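Local coordinates for protein putative TRAP PERIPLASMIC SOLUTE BINDING PROTEIN (Haemophilus influenzae, PDB 4PBQ) that probably serves as the periplasmic solute-binding component of a TRAP transporter, here holding L-gulonate in its ligand pocket, at residues K49-E54 with I252-A257; D97-V102 with N125-K130; I136-Y141 with L235-L240. All blocks are in the same frame, centred on the assembly; numbering follows the deposited sequence. Where two conformers were deposited one is given.

Interaction 1 (K49-E54 with I252-A257)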
ATOM      1  N   LYS A  49     -13.623 -13.797  11.195  1.00 12.42           N
ATOM      2  CA  LYS A  49     -14.882 -14.378  11.645  1.00 10.69           C
ATOM      3  C   LYS A  49     -15.483 -15.340  10.638  1.00 14.36           C
ATOM      4  O   LYS A  49     -15.982 -16.394  11.008  1.00 13.94           O
ATOM      5  CB  LYS A  49     -15.897 -13.293  12.005  1.00 20.92           C
ATOM      6  CG  LYS A  49     -15.732 -12.768  13.392  1.00 26.66           C
ATOM      7  CD  LYS A  49     -16.867 -11.823  13.785  1.00 22.98           C
ATOM      8  CE  LYS A  49     -16.538 -11.144  15.107  1.00 25.80           C
ATOM      9  NZ  LYS A  49     -17.594 -10.205  15.543  1.00 29.22           N
ATOM     10  N   THR A  50     -15.504 -14.975   9.362  1.00 11.94           N
ATOM     11  CA  THR A  50     -16.093 -15.861   8.363  1.00 11.88           C
ATOM     12  C   THR A  50     -15.395 -17.209   8.359  1.00 13.94           C
ATOM     13  O   THR A  50     -16.034 -18.262   8.396  1.00 14.23           O
ATOM     14  CB  THR A  50     -16.034 -15.248   6.945  1.00 16.28           C
ATOM     15  OG1 THR A  50     -16.830 -14.059   6.912  1.00 19.24           O
ATOM     16  CG2 THR A  50     -16.537 -16.242   5.893  1.00 19.97           C
ATOM     17  N   ILE A  51     -14.072 -17.184   8.290  1.00 12.36           N
ATOM     18  CA  ILE A  51     -13.326 -18.428   8.216  1.00 10.58           C
ATOM     19  C   ILE A  51     -13.514 -19.267   9.485  1.00 14.75           C
ATOM     20  O   ILE A  51     -13.810 -20.470   9.410  1.00 16.53           O
ATOM     21  CB  ILE A  51     -11.841 -18.155   7.957  1.00 10.13           C
ATOM     22  CG1 ILE A  51     -11.652 -17.735   6.495  1.00  9.96           C
ATOM     23  CG2 ILE A  51     -10.995 -19.388   8.231  1.00 12.60           C
ATOM     24  CD1 ILE A  51     -10.284 -17.070   6.204  1.00 11.01           C
ATOM     25  N   GLU A  52     -13.369 -18.645  10.647  1.00 11.21           N
ATOM     26  CA  GLU A  52     -13.387 -19.427  11.889  1.00 11.74           C
ATOM     27  C   GLU A  52     -14.785 -20.021  12.107  1.00 14.48           C
ATOM     28  O   GLU A  52     -14.932 -21.184  12.501  1.00 15.32           O
ATOM     29  CB  GLU A  52     -12.938 -18.544  13.065  1.00 11.58           C
ATOM     30  CG  GLU A  52     -11.461 -18.142  12.950  1.00 12.80           C
ATOM     31  CD  GLU A  52     -10.930 -17.333  14.130  1.00 15.55           C
ATOM     32  OE1 GLU A  52     -11.714 -16.921  15.014  1.00 16.72           O
ATOM     33  OE2 GLU A  52      -9.701 -17.100  14.164  1.00 13.58           O
ATOM     34  N   ASN A  53     -15.821 -19.245  11.831  1.00 14.41           N
ATOM     35  CA  ASN A  53     -17.182 -19.771  11.990  1.00 13.92           C
ATOM     36  C   ASN A  53     -17.578 -20.817  10.953  1.00 14.91           C
ATOM     37  O   ASN A  53     -18.139 -21.860  11.285  1.00 17.82           O
ATOM     38  CB  ASN A  53     -18.205 -18.640  11.972  1.00 14.08           C
ATOM     39  CG  ASN A  53     -18.206 -17.830  13.248  1.00 25.55           C
ATOM     40  OD1 ASN A  53     -18.099 -18.378  14.343  1.00 25.12           O
ATOM     41  ND2 ASN A  53     -18.355 -16.518  13.114  1.00 21.92           N
ATOM     42  N   GLU A  54     -17.322 -20.534   9.690  1.00 13.66           N
ATOM     43  CA  GLU A  54     -17.821 -21.378   8.622  1.00 14.08           C
ATOM     44  C   GLU A  54     -16.958 -22.614   8.339  1.00 19.92           C
ATOM     45  O   GLU A  54     -17.336 -23.458   7.527  1.00 18.23           O
ATOM     46  CB  GLU A  54     -18.065 -20.523   7.377  1.00 13.61           C
ATOM     47  CG  GLU A  54     -19.086 -19.430   7.672  1.00 19.63           C
ATOM     48  CD  GLU A  54     -19.498 -18.575   6.481  1.00 25.48           C
ATOM     49  OE1 GLU A  54     -19.339 -19.031   5.331  1.00 24.71           O
ATOM     50  OE2 GLU A  54     -19.998 -17.439   6.726  1.00 24.72           O
ATOM     51  N   ILE A 252     -12.612 -22.410  -0.861  1.00 11.99           N
ATOM     52  CA  ILE A 252     -13.795 -21.658  -1.272  1.00 11.45           C
ATOM     53  C   ILE A 252     -14.306 -20.773  -0.127  1.00 12.11           C
ATOM     54  O   ILE A 252     -14.736 -19.632  -0.354  1.00 12.68           O
ATOM     55  CB  ILE A 252     -14.889 -22.622  -1.748  1.00 15.80           C
ATOM     56  CG1 ILE A 252     -14.527 -23.143  -3.137  1.00 18.52           C
ATOM     57  CG2 ILE A 252     -16.290 -21.950  -1.772  1.00 16.51           C
ATOM     58  CD1 ILE A 252     -15.267 -24.434  -3.510  1.00 26.03           C
ATOM     59  N   ILE A 253     -14.223 -21.285   1.103  1.00 11.89           N
ATOM     60  CA  ILE A 253     -14.619 -20.494   2.266  1.00 10.22           C
ATOM     61  C   ILE A 253     -13.632 -19.338   2.505  1.00 12.97           C
ATOM     62  O   ILE A 253     -14.049 -18.228   2.806  1.00 10.96           O
ATOM     63  CB  ILE A 253     -14.754 -21.369   3.514  1.00 10.61           C
ATOM     64  CG1 ILE A 253     -15.897 -22.375   3.280  1.00 17.32           C
ATOM     65  CG2 ILE A 253     -15.062 -20.515   4.726  1.00 14.69           C
ATOM     66  CD1 ILE A 253     -16.044 -23.407   4.367  1.00 30.00           C
ATOM     67  N   PHE A 254     -12.332 -19.595   2.365  1.00  9.53           N
ATOM     68  CA  PHE A 254     -11.327 -18.532   2.457  1.00  8.69           C
ATOM     69  C   PHE A 254     -11.587 -17.484   1.389  1.00  8.27           C
ATOM     70  O   PHE A 254     -11.448 -16.303   1.641  1.00  9.51           O
ATOM     71  CB  PHE A 254      -9.899 -19.069   2.269  1.00  9.97           C
ATOM     72  CG  PHE A 254      -9.277 -19.622   3.519  1.00  7.96           C
ATOM     73  CD1 PHE A 254      -9.771 -20.780   4.101  1.00  9.88           C
ATOM     74  CD2 PHE A 254      -8.198 -18.973   4.112  1.00  7.83           C
ATOM     75  CE1 PHE A 254      -9.200 -21.293   5.270  1.00 10.14           C
ATOM     76  CE2 PHE A 254      -7.604 -19.463   5.252  1.00 10.80           C
ATOM     77  CZ  PHE A 254      -8.110 -20.636   5.853  1.00  9.34           C
ATOM     78  N   GLU A 255     -11.943 -17.924   0.184  1.00  9.66           N
ATOM     79  CA  GLU A 255     -12.203 -16.981  -0.916  1.00  8.13           C
ATOM     80  C   GLU A 255     -13.459 -16.136  -0.668  1.00 11.48           C
ATOM     81  O   GLU A 255     -13.476 -14.945  -0.980  1.00 11.83           O
ATOM     82  CB  GLU A 255     -12.281 -17.726  -2.244  1.00 11.57           C
ATOM     83  CG  GLU A 255     -10.923 -18.266  -2.673  1.00 15.02           C
ATOM     84  CD  GLU A 255     -11.004 -19.499  -3.596  1.00 23.02           C
ATOM     85  OE1 GLU A 255     -12.105 -20.008  -3.880  1.00 18.35           O
ATOM     86  OE2 GLU A 255      -9.939 -19.969  -4.030  1.00 19.02           O
ATOM     87  N   LYS A 256     -14.496 -16.754  -0.119  1.00 13.04           N
ATOM     88  CA  LYS A 256     -15.713 -16.034   0.291  1.00 11.91           C
ATOM     89  C   LYS A 256     -15.355 -14.959   1.312  1.00 11.35           C
ATOM     90  O   LYS A 256     -15.800 -13.821   1.242  1.00 11.25           O
ATOM     91  CB  LYS A 256     -16.723 -17.022   0.908  1.00 10.33           C
ATOM     92  CG  LYS A 256     -18.007 -16.372   1.463  1.00 13.77           C
ATOM     93  CD  LYS A 256     -18.937 -17.410   2.158  1.00 16.79           C
ATOM     94  CE  LYS A 256     -20.197 -16.778   2.724  1.00 25.20           C
ATOM     95  NZ  LYS A 256     -21.153 -17.790   3.258  1.00 30.04           N
ATOM     96  N   ALA A 257     -14.542 -15.338   2.282  1.00 10.83           N
ATOM     97  CA  ALA A 257     -14.142 -14.412   3.330  1.00  8.60           C
ATOM     98  C   ALA A 257     -13.295 -13.262   2.739  1.00  8.92           C
ATOM     99  O   ALA A 257     -13.406 -12.110   3.162  1.00 10.28           O
ATOM    100  CB  ALA A 257     -13.398 -15.158   4.402  1.00  9.91           C
TER
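Helix-helix packing at the edge of a TRAP solute-binding fold brings Thr50, Ile51 and Glu54, in the last turns of helix 38-54, against Ile253, Phe254, Lys256 and Ala257 near the start of helix 248-281. The two segments run nearly antiparallel, at 148°, with their axes 8.8 Å apart. Ala257 sits where the helices come close: its CB meets Thr50 CG2 at 3.6 Å and also touches Ile51 CG1. Ile51 then sends CD1 over one face of the Phe254 ring, a CH-pi contact 3.8 Å from the centroid and 21° off the ring normal, while its CG2 touches the ring near CZ. Tyr59 meets the same ring edge-to-face, and Ile61 of strand 59-64 packs on both partners. Toward solvent, Ile253 lays CD1 3.4 Å from Glu54 O. Lys256, fully extended, crosses the Glu54 side chain at about a right angle and gives NZ to the syn side of OE1 at 3.0 Å, somewhat out of the carboxylate plane. Thr50 turns its OG1 back to Tyr46 O of its own helix, and so offers the methyl to the interface. The contact is therefore graded, apolar and aromatic inside, with a single salt bridge along its exposed margin.

Interaction 2 (D97-V102 with N125-K130)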
ATOM      1  N   ASP A  97      10.307  -9.176  -8.742  1.00 11.74           N
ATOM      2  CA  ASP A  97       9.752  -9.139 -10.089  1.00 13.71           C
ATOM      3  C   ASP A  97       8.987  -7.839 -10.211  1.00 14.96           C
ATOM      4  O   ASP A  97       7.975  -7.637  -9.544  1.00 14.52           O
ATOM      5  CB  ASP A  97       8.823 -10.344 -10.336  1.00 16.61           C
ATOM      6  CG  ASP A  97       8.325 -10.434 -11.776  1.00 24.87           C
ATOM      7  OD1 ASP A  97       8.288  -9.399 -12.467  1.00 16.96           O
ATOM      8  OD2 ASP A  97       7.950 -11.552 -12.227  1.00 21.80           O
ATOM      9  N   PRO A  98       9.436  -6.952 -11.098  1.00 12.82           N
ATOM     10  CA  PRO A  98       8.897  -5.587 -11.091  1.00 14.44           C
ATOM     11  C   PRO A  98       7.424  -5.497 -11.473  1.00 14.15           C
ATOM     12  O   PRO A  98       6.817  -4.470 -11.198  1.00 13.55           O
ATOM     13  CB  PRO A  98       9.746  -4.851 -12.136  1.00 25.36           C
ATOM     14  CG  PRO A  98      10.923  -5.720 -12.386  1.00 32.32           C
ATOM     15  CD  PRO A  98      10.524  -7.123 -12.079  1.00 22.80           C
ATOM     16  N   ILE A  99       6.861  -6.528 -12.095  1.00 13.06           N
ATOM     17  CA  ILE A  99       5.470  -6.436 -12.523  1.00 12.31           C
ATOM     18  C   ILE A  99       4.542  -6.174 -11.329  1.00 12.37           C
ATOM     19  O   ILE A  99       3.512  -5.501 -11.453  1.00 14.45           O
ATOM     20  CB  ILE A  99       5.016  -7.678 -13.345  1.00 14.09           C
ATOM     21  CG1 ILE A  99       3.724  -7.331 -14.093  1.00 23.01           C
ATOM     22  CG2 ILE A  99       4.856  -8.905 -12.460  1.00 15.28           C
ATOM     23  CD1 ILE A  99       3.538  -8.055 -15.389  1.00 31.08           C
ATOM     24  N   PHE A 100       4.913  -6.694 -10.169  1.00 10.91           N
ATOM     25  CA  PHE A 100       4.053  -6.552  -8.984  1.00 10.77           C
ATOM     26  C   PHE A 100       3.950  -5.119  -8.483  1.00 10.98           C
ATOM     27  O   PHE A 100       3.045  -4.791  -7.711  1.00  9.53           O
ATOM     28  CB  PHE A 100       4.533  -7.466  -7.845  1.00 11.33           C
ATOM     29  CG  PHE A 100       4.583  -8.912  -8.235  1.00  8.60           C
ATOM     30  CD1 PHE A 100       3.458  -9.532  -8.779  1.00 11.33           C
ATOM     31  CD2 PHE A 100       5.735  -9.650  -8.076  1.00 13.04           C
ATOM     32  CE1 PHE A 100       3.493 -10.874  -9.158  1.00 12.87           C
ATOM     33  CE2 PHE A 100       5.787 -10.983  -8.488  1.00 14.69           C
ATOM     34  CZ  PHE A 100       4.657 -11.595  -9.021  1.00 13.59           C
ATOM     35  N   GLY A 101       4.875  -4.259  -8.894  1.00 11.10           N
ATOM     36  CA  GLY A 101       4.861  -2.888  -8.431  1.00 10.46           C
ATOM     37  C   GLY A 101       4.074  -1.908  -9.302  1.00  7.19           C
ATOM     38  O   GLY A 101       4.006  -0.706  -8.986  1.00  9.07           O
ATOM     39  N   VAL A 102       3.481  -2.411 -10.385  1.00  8.39           N
ATOM     40  CA  VAL A 102       2.855  -1.551 -11.385  1.00  9.30           C
ATOM     41  C   VAL A 102       1.743  -0.667 -10.809  1.00  9.83           C
ATOM     42  O   VAL A 102       1.557   0.453 -11.271  1.00  9.78           O
ATOM     43  CB  VAL A 102       2.326  -2.365 -12.597  1.00  7.74           C
ATOM     44  CG1 VAL A 102       1.186  -3.295 -12.203  1.00 10.58           C
ATOM     45  CG2 VAL A 102       1.896  -1.439 -13.723  1.00 13.91           C
ATOM     46  N   ASN A 125      -6.068  -9.511 -11.781  0.59 13.21           N
ATOM     47  CA  ASN A 125      -6.164 -10.918 -11.374  0.59 12.75           C
ATOM     48  C   ASN A 125      -4.988 -11.713 -11.935  0.59 14.46           C
ATOM     49  O   ASN A 125      -4.344 -12.500 -11.242  0.59 12.11           O
ATOM     50  CB  ASN A 125      -7.487 -11.525 -11.842  0.59 16.21           C
ATOM     51  CG  ASN A 125      -7.638 -12.981 -11.441  0.59 16.35           C
ATOM     52  OD1 ASN A 125      -8.158 -13.294 -10.371  0.59 31.62           O
ATOM     53  ND2 ASN A 125      -7.182 -13.877 -12.300  0.59 20.34           N
ATOM     54  N   LYS A 126      -4.701 -11.483 -13.207  1.00 16.67           N
ATOM     55  CA  LYS A 126      -3.655 -12.227 -13.892  1.00 16.75           C
ATOM     56  C   LYS A 126      -2.277 -11.933 -13.304  1.00 15.55           C
ATOM     57  O   LYS A 126      -1.476 -12.841 -13.113  1.00 13.41           O
ATOM     58  CB  LYS A 126      -3.690 -11.926 -15.394  1.00 20.32           C
ATOM     59  CG  LYS A 126      -2.593 -12.603 -16.189  1.00 28.34           C
ATOM     60  CD  LYS A 126      -2.762 -12.332 -17.685  1.00 33.47           C
ATOM     61  CE  LYS A 126      -1.523 -12.745 -18.475  1.00 41.36           C
ATOM     62  NZ  LYS A 126      -0.397 -11.787 -18.260  1.00 47.91           N
ATOM     63  N   ILE A 127      -2.007 -10.669 -12.996  1.00 15.92           N
ATOM     64  CA  ILE A 127      -0.747 -10.308 -12.380  1.00 11.00           C
ATOM     65  C   ILE A 127      -0.696 -10.892 -10.972  1.00 12.11           C
ATOM     66  O   ILE A 127       0.329 -11.415 -10.551  1.00 12.45           O
ATOM     67  CB  ILE A 127      -0.538  -8.778 -12.372  1.00 10.88           C
ATOM     68  CG1 ILE A 127      -0.318  -8.301 -13.817  1.00 19.44           C
ATOM     69  CG2 ILE A 127       0.641  -8.412 -11.497  1.00 14.73           C
ATOM     70  CD1 ILE A 127      -0.059  -6.806 -13.954  1.00 20.92           C
ATOM     71  N   GLY A 128      -1.825 -10.853 -10.263  1.00 11.77           N
ATOM     72  CA  GLY A 128      -1.883 -11.444  -8.930  1.00 12.90           C
ATOM     73  C   GLY A 128      -1.518 -12.925  -8.913  1.00 14.08           C
ATOM     74  O   GLY A 128      -0.826 -13.407  -7.998  1.00 11.05           O
ATOM     75  N   GLN A 129      -2.002 -13.661  -9.920  1.00 13.69           N
ATOM     76  CA  GLN A 129      -1.722 -15.092 -10.076  1.00 13.42           C
ATOM     77  C   GLN A 129      -0.238 -15.387 -10.225  1.00 13.19           C
ATOM     78  O   GLN A 129       0.235 -16.451  -9.837  1.00 14.95           O
ATOM     79  CB  GLN A 129      -2.475 -15.643 -11.286  1.00 18.30           C
ATOM     80  CG  GLN A 129      -3.963 -15.856 -11.036  1.00 31.72           C
ATOM     81  CD  GLN A 129      -4.736 -16.224 -12.298  1.00 41.15           C
ATOM     82  OE1 GLN A 129      -5.967 -16.223 -12.295  1.00 46.18           O
ATOM     83  NE2 GLN A 129      -4.022 -16.538 -13.378  1.00 48.77           N
ATOM     84  N   LYS A 130       0.504 -14.435 -10.785  1.00 14.61           N
ATOM     85  CA  LYS A 130       1.939 -14.615 -10.966  1.00 12.57           C
ATOM     86  C   LYS A 130       2.708 -14.637  -9.650  1.00 13.65           C
ATOM     87  O   LYS A 130       3.867 -15.051  -9.631  1.00 13.49           O
ATOM     88  CB  LYS A 130       2.523 -13.496 -11.825  1.00 14.00           C
ATOM     89  CG  LYS A 130       2.068 -13.496 -13.276  1.00 33.86           C
ATOM     90  CD  LYS A 130       2.653 -12.294 -14.030  1.00 37.57           C
ATOM     91  CE  LYS A 130       2.639 -12.507 -15.544  1.00 44.16           C
ATOM     92  NZ  LYS A 130       1.381 -13.147 -16.010  1.00 49.07           N
TER
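Ile127 and Phe100 carry this buried contact, each meeting the other segment in more than one place. The end of the Ile127 side chain projects from helix 122-129 toward the 3-10 turn 98-102, where its CD1 lies 3.8 Å from Ile99 CG1 and 4.1 Å from Val102 CG1. Ile99 has CG1 anti to the backbone N (chi1 -163°), which carries that branch and the CD1 beyond it to Ile127. Val102 comes in at about a right angle to Ile127, using one methyl alone.

Phe100 works differently. Its ring slides past Ile127 in the opposite direction and turns its edge to backbone oxygens of 125-130: CE1 is 3.5 Å from Ile127 O, CZ is 3.6 Å from Lys130 O, and both oxygens lie in the plane of the ring. This geometry suits the weakly positive rim of an aromatic ring facing carbonyl oxygens. The CB of Lys130 touches the same corner of the ring, 3.9 Å from CE1, while the amine end of that chain leads away. Over one face of the ring sits CG2 of the neighbouring Ile99.

Behind this first shell, Asp97 shapes the turn. Its OD1 receives the backbone N of Ile99 at 3.2 Å in a nearly straight bond of 170°, and its OD2 is hydrogen-bonded to Tyr134 OH. Further out, Leu93 and Met131 pack on Phe100, and Val319 and Ile323 of helix 316-326 meet Ile127 and Val102. The Phe100 side chain is about 9 Å from the bound L-gulonate, so this packing lies outside the ligand's first shell. The arrangement is an Asx turn leading into a short 3-10 segment, docked against the last part of helix 122-129.

Interaction 3 (I136-Y141 with L235-L240)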
ATOM      1  N   ILE A 136       3.478 -17.183  -3.140  1.00  7.96           N
ATOM      2  CA  ILE A 136       2.414 -16.423  -2.486  1.00 10.29           C
ATOM      3  C   ILE A 136       1.116 -16.550  -3.260  1.00 10.39           C
ATOM      4  O   ILE A 136       1.091 -16.372  -4.483  1.00 10.64           O
ATOM      5  CB  ILE A 136       2.808 -14.937  -2.320  1.00  9.52           C
ATOM      6  CG1 ILE A 136       3.986 -14.785  -1.364  1.00 11.78           C
ATOM      7  CG2 ILE A 136       1.638 -14.112  -1.796  1.00 12.35           C
ATOM      8  CD1 ILE A 136       4.548 -13.351  -1.258  1.00 11.17           C
ATOM      9  N   LYS A 137       0.032 -16.838  -2.533  1.00  9.63           N
ATOM     10  CA  LYS A 137      -1.308 -16.792  -3.097  1.00  8.30           C
ATOM     11  C   LYS A 137      -1.994 -15.478  -2.724  1.00  7.28           C
ATOM     12  O   LYS A 137      -2.174 -15.150  -1.544  1.00  7.68           O
ATOM     13  CB  LYS A 137      -2.128 -17.975  -2.591  1.00  8.88           C
ATOM     14  CG  LYS A 137      -3.606 -17.897  -2.908  1.00  9.57           C
ATOM     15  CD  LYS A 137      -3.894 -18.119  -4.395  1.00 12.16           C
ATOM     16  CE  LYS A 137      -5.411 -18.032  -4.618  1.00 16.42           C
ATOM     17  NZ  LYS A 137      -5.759 -18.405  -6.013  1.00 20.96           N
ATOM     18  N   LEU A 138      -2.393 -14.710  -3.737  1.00  7.42           N
ATOM     19  CA  LEU A 138      -3.114 -13.463  -3.493  1.00  8.47           C
ATOM     20  C   LEU A 138      -4.595 -13.722  -3.331  1.00  8.52           C
ATOM     21  O   LEU A 138      -5.193 -14.376  -4.177  1.00 11.27           O
ATOM     22  CB  LEU A 138      -2.922 -12.491  -4.652  1.00  8.78           C
ATOM     23  CG  LEU A 138      -3.559 -11.111  -4.414  1.00  7.87           C
ATOM     24  CD1 LEU A 138      -2.970 -10.344  -3.282  1.00  6.43           C
ATOM     25  CD2 LEU A 138      -3.492 -10.292  -5.685  1.00  9.19           C
ATOM     26  N   LEU A 139      -5.176 -13.236  -2.233  1.00  6.99           N
ATOM     27  CA  LEU A 139      -6.608 -13.405  -1.970  1.00  7.83           C
ATOM     28  C   LEU A 139      -7.438 -12.153  -2.231  1.00  9.26           C
ATOM     29  O   LEU A 139      -8.616 -12.271  -2.573  1.00 10.24           O
ATOM     30  CB  LEU A 139      -6.838 -13.859  -0.524  1.00  8.17           C
ATOM     31  CG  LEU A 139      -6.278 -15.241  -0.179  1.00 17.65           C
ATOM     32  CD1 LEU A 139      -6.493 -15.542   1.306  1.00 17.30           C
ATOM     33  CD2 LEU A 139      -6.923 -16.290  -1.074  1.00 17.97           C
ATOM     34  N   ALA A 140      -6.856 -10.964  -2.054  1.00  8.61           N
ATOM     35  CA  ALA A 140      -7.606  -9.721  -2.262  1.00  9.54           C
ATOM     36  C   ALA A 140      -6.705  -8.512  -2.447  1.00  7.98           C
ATOM     37  O   ALA A 140      -5.666  -8.398  -1.806  1.00  7.97           O
ATOM     38  CB  ALA A 140      -8.542  -9.472  -1.084  1.00  8.60           C
ATOM     39  N   TYR A 141      -7.132  -7.597  -3.312  1.00 10.04           N
ATOM     40  CA  TYR A 141      -6.586  -6.252  -3.359  1.00 10.03           C
ATOM     41  C   TYR A 141      -7.457  -5.307  -2.538  1.00 11.16           C
ATOM     42  O   TYR A 141      -8.622  -5.024  -2.910  1.00 10.96           O
ATOM     43  CB  TYR A 141      -6.616  -5.743  -4.791  1.00  8.28           C
ATOM     44  CG  TYR A 141      -5.613  -6.348  -5.742  1.00  7.99           C
ATOM     45  CD1 TYR A 141      -4.279  -5.941  -5.744  1.00  8.45           C
ATOM     46  CD2 TYR A 141      -6.019  -7.290  -6.675  1.00  7.73           C
ATOM     47  CE1 TYR A 141      -3.377  -6.487  -6.642  1.00  8.69           C
ATOM     48  CE2 TYR A 141      -5.133  -7.830  -7.595  1.00 10.94           C
ATOM     49  CZ  TYR A 141      -3.819  -7.416  -7.579  1.00 10.50           C
ATOM     50  OH  TYR A 141      -2.936  -7.958  -8.477  1.00 11.13           O
ATOM     51  N   LEU A 235      -2.317  -5.766  -0.132  1.00  7.08           N
ATOM     52  CA  LEU A 235      -2.580  -7.096  -0.668  1.00  5.75           C
ATOM     53  C   LEU A 235      -2.779  -8.099   0.458  1.00  5.63           C
ATOM     54  O   LEU A 235      -1.888  -8.296   1.272  1.00  7.20           O
ATOM     55  CB  LEU A 235      -1.408  -7.549  -1.549  1.00  7.83           C
ATOM     56  CG  LEU A 235      -1.333  -7.029  -2.992  1.00 13.27           C
ATOM     57  CD1 LEU A 235      -1.613  -5.603  -3.122  1.00 18.11           C
ATOM     58  CD2 LEU A 235       0.083  -7.391  -3.526  1.00 12.88           C
ATOM     59  N   LEU A 236      -3.941  -8.744   0.487  1.00  6.93           N
ATOM     60  CA  LEU A 236      -4.189  -9.821   1.443  1.00  6.73           C
ATOM     61  C   LEU A 236      -3.732 -11.106   0.814  1.00  6.60           C
ATOM     62  O   LEU A 236      -4.225 -11.498  -0.249  1.00  8.50           O
ATOM     63  CB  LEU A 236      -5.680  -9.928   1.736  1.00  7.08           C
ATOM     64  CG  LEU A 236      -6.110 -11.075   2.635  1.00  7.23           C
ATOM     65  CD1 LEU A 236      -5.428 -11.003   3.995  1.00  9.61           C
ATOM     66  CD2 LEU A 236      -7.620 -10.993   2.801  1.00 11.92           C
ATOM     67  N   GLN A 237      -2.798 -11.770   1.486  1.00  5.26           N
ATOM     68  CA  GLN A 237      -2.064 -12.877   0.914  1.00  5.43           C
ATOM     69  C   GLN A 237      -2.011 -14.062   1.870  1.00  6.17           C
ATOM     70  O   GLN A 237      -2.045 -13.872   3.071  1.00  7.68           O
ATOM     71  CB  GLN A 237      -0.619 -12.439   0.658  1.00  5.43           C
ATOM     72  CG  GLN A 237      -0.472 -11.366  -0.397  1.00  6.15           C
ATOM     73  CD  GLN A 237       0.825 -10.588  -0.235  1.00  7.11           C
ATOM     74  OE1 GLN A 237       1.867 -10.953  -0.798  1.00 10.76           O
ATOM     75  NE2 GLN A 237       0.779  -9.556   0.592  1.00  8.98           N
ATOM     76  N   ILE A 238      -1.882 -15.260   1.313  1.00  7.85           N
ATOM     77  CA  ILE A 238      -1.660 -16.463   2.124  1.00  6.20           C
ATOM     78  C   ILE A 238      -0.449 -17.175   1.512  1.00  8.39           C
ATOM     79  O   ILE A 238      -0.297 -17.234   0.296  1.00  9.49           O
ATOM     80  CB  ILE A 238      -2.938 -17.330   2.193  1.00  9.76           C
ATOM     81  CG1 ILE A 238      -2.771 -18.536   3.117  1.00 10.56           C
ATOM     82  CG2 ILE A 238      -3.339 -17.825   0.867  1.00 13.00           C
ATOM     83  CD1 ILE A 238      -4.127 -18.911   3.791  1.00 15.57           C
ATOM     84  N   SER A 239       0.449 -17.655   2.358  1.00  7.61           N
ATOM     85  CA  SER A 239       1.556 -18.451   1.876  1.00  7.12           C
ATOM     86  C   SER A 239       1.070 -19.631   1.051  1.00 10.06           C
ATOM     87  O   SER A 239       0.124 -20.339   1.424  1.00  9.21           O
ATOM     88  CB  SER A 239       2.364 -18.988   3.051  1.00  9.84           C
ATOM     89  OG  SER A 239       3.373 -19.881   2.616  1.00  9.41           O
ATOM     90  N   LEU A 240       1.718 -19.874  -0.072  1.00  9.48           N
ATOM     91  CA  LEU A 240       1.338 -20.999  -0.920  1.00 14.97           C
ATOM     92  C   LEU A 240       1.552 -22.335  -0.203  1.00 13.34           C
ATOM     93  O   LEU A 240       0.807 -23.287  -0.418  1.00 12.77           O
ATOM     94  CB  LEU A 240       2.123 -20.953  -2.227  1.00 16.99           C
ATOM     95  CG  LEU A 240       1.572 -21.796  -3.383  1.00 20.28           C
ATOM     96  CD1 LEU A 240       0.175 -21.335  -3.792  1.00 13.86           C
ATOM     97  CD2 LEU A 240       2.526 -21.715  -4.539  1.00 16.72           C
TER
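Leu235 and Tyr141 face each other in an antiparallel strand pair, interrupted by a classic beta bulge, within the mixed sheet of this solute-binding protein. Leu235 lies side by side with Tyr141, its CD1 3.8 Å from ring atom CD1, and its CB rests against Leu138 CD1. The other methyl of Leu138, CD2, covers one face of the tyrosine ring, whose OH is hydrogen-bonded to Ala124 O. On this side of the sheet Leu235 also touches Leu91, a residue of the L-gulonate pocket.

Leu236 faces the two bulged residues, Leu139 and Ala140. Its N is bonded to Ala140 O, while its carbonyl oxygen accepts two donors, Leu139 N at 2.8 Å and Ala140 N at 3.2 Å. The second arrives on a lone pair, at a C=O...N angle of 139°. The extra residue fits because Leu139 has a helix-like backbone (phi/psi -103/-30°), which shifts the register by one.

Gln237, across from Leu138, returns to the face of Leu235. Its NE2 bonds back to Leu235 O, from well above the carbonyl plane, and also to Thr89 OG1 on the adjoining strand; two bonds thus fix the rotation of the amide. Its CA makes a bent CA-H...O contact with Lys137 O. Two backbone bonds then join Ile238 to Lys137, N to O in each direction, and Ile238 CG2 lies between Lys137 CB and Leu139 CD1. On that face Leu236 packs under helix 248-281 through Tyr261. Ser239 is the N-cap of helix 240-243, its OG weakly bonded to Lys241 N and hydrogen-bonded to Leu79 O. Leu240, the first helical residue, brings CB to within 4.1 Å of Ile136 N.

From the N terminus, helix 38-54 supplies the first half of interaction 1, whose partner on helix 248-281 comes 198 residues later, so this contact closes the longest loop. Both others nest within it. Interaction 2 closes a short loop between the turn at 97-102 and helix 122-129; interaction 3 opens just afterwards at strand 136-151 and closes at strand 231-239, so these two stand in series. Interaction 3 touches both: Ile238 CD1 meets Phe254 CE2 of interaction 1 at 3.8 Å, and Leu138 CD2 meets Gly128 CA of interaction 2, also at 3.8 Å. The strand pair thus lies between the helix packing of interaction 1 and the turn-helix packing of interaction 2, which do not touch each other.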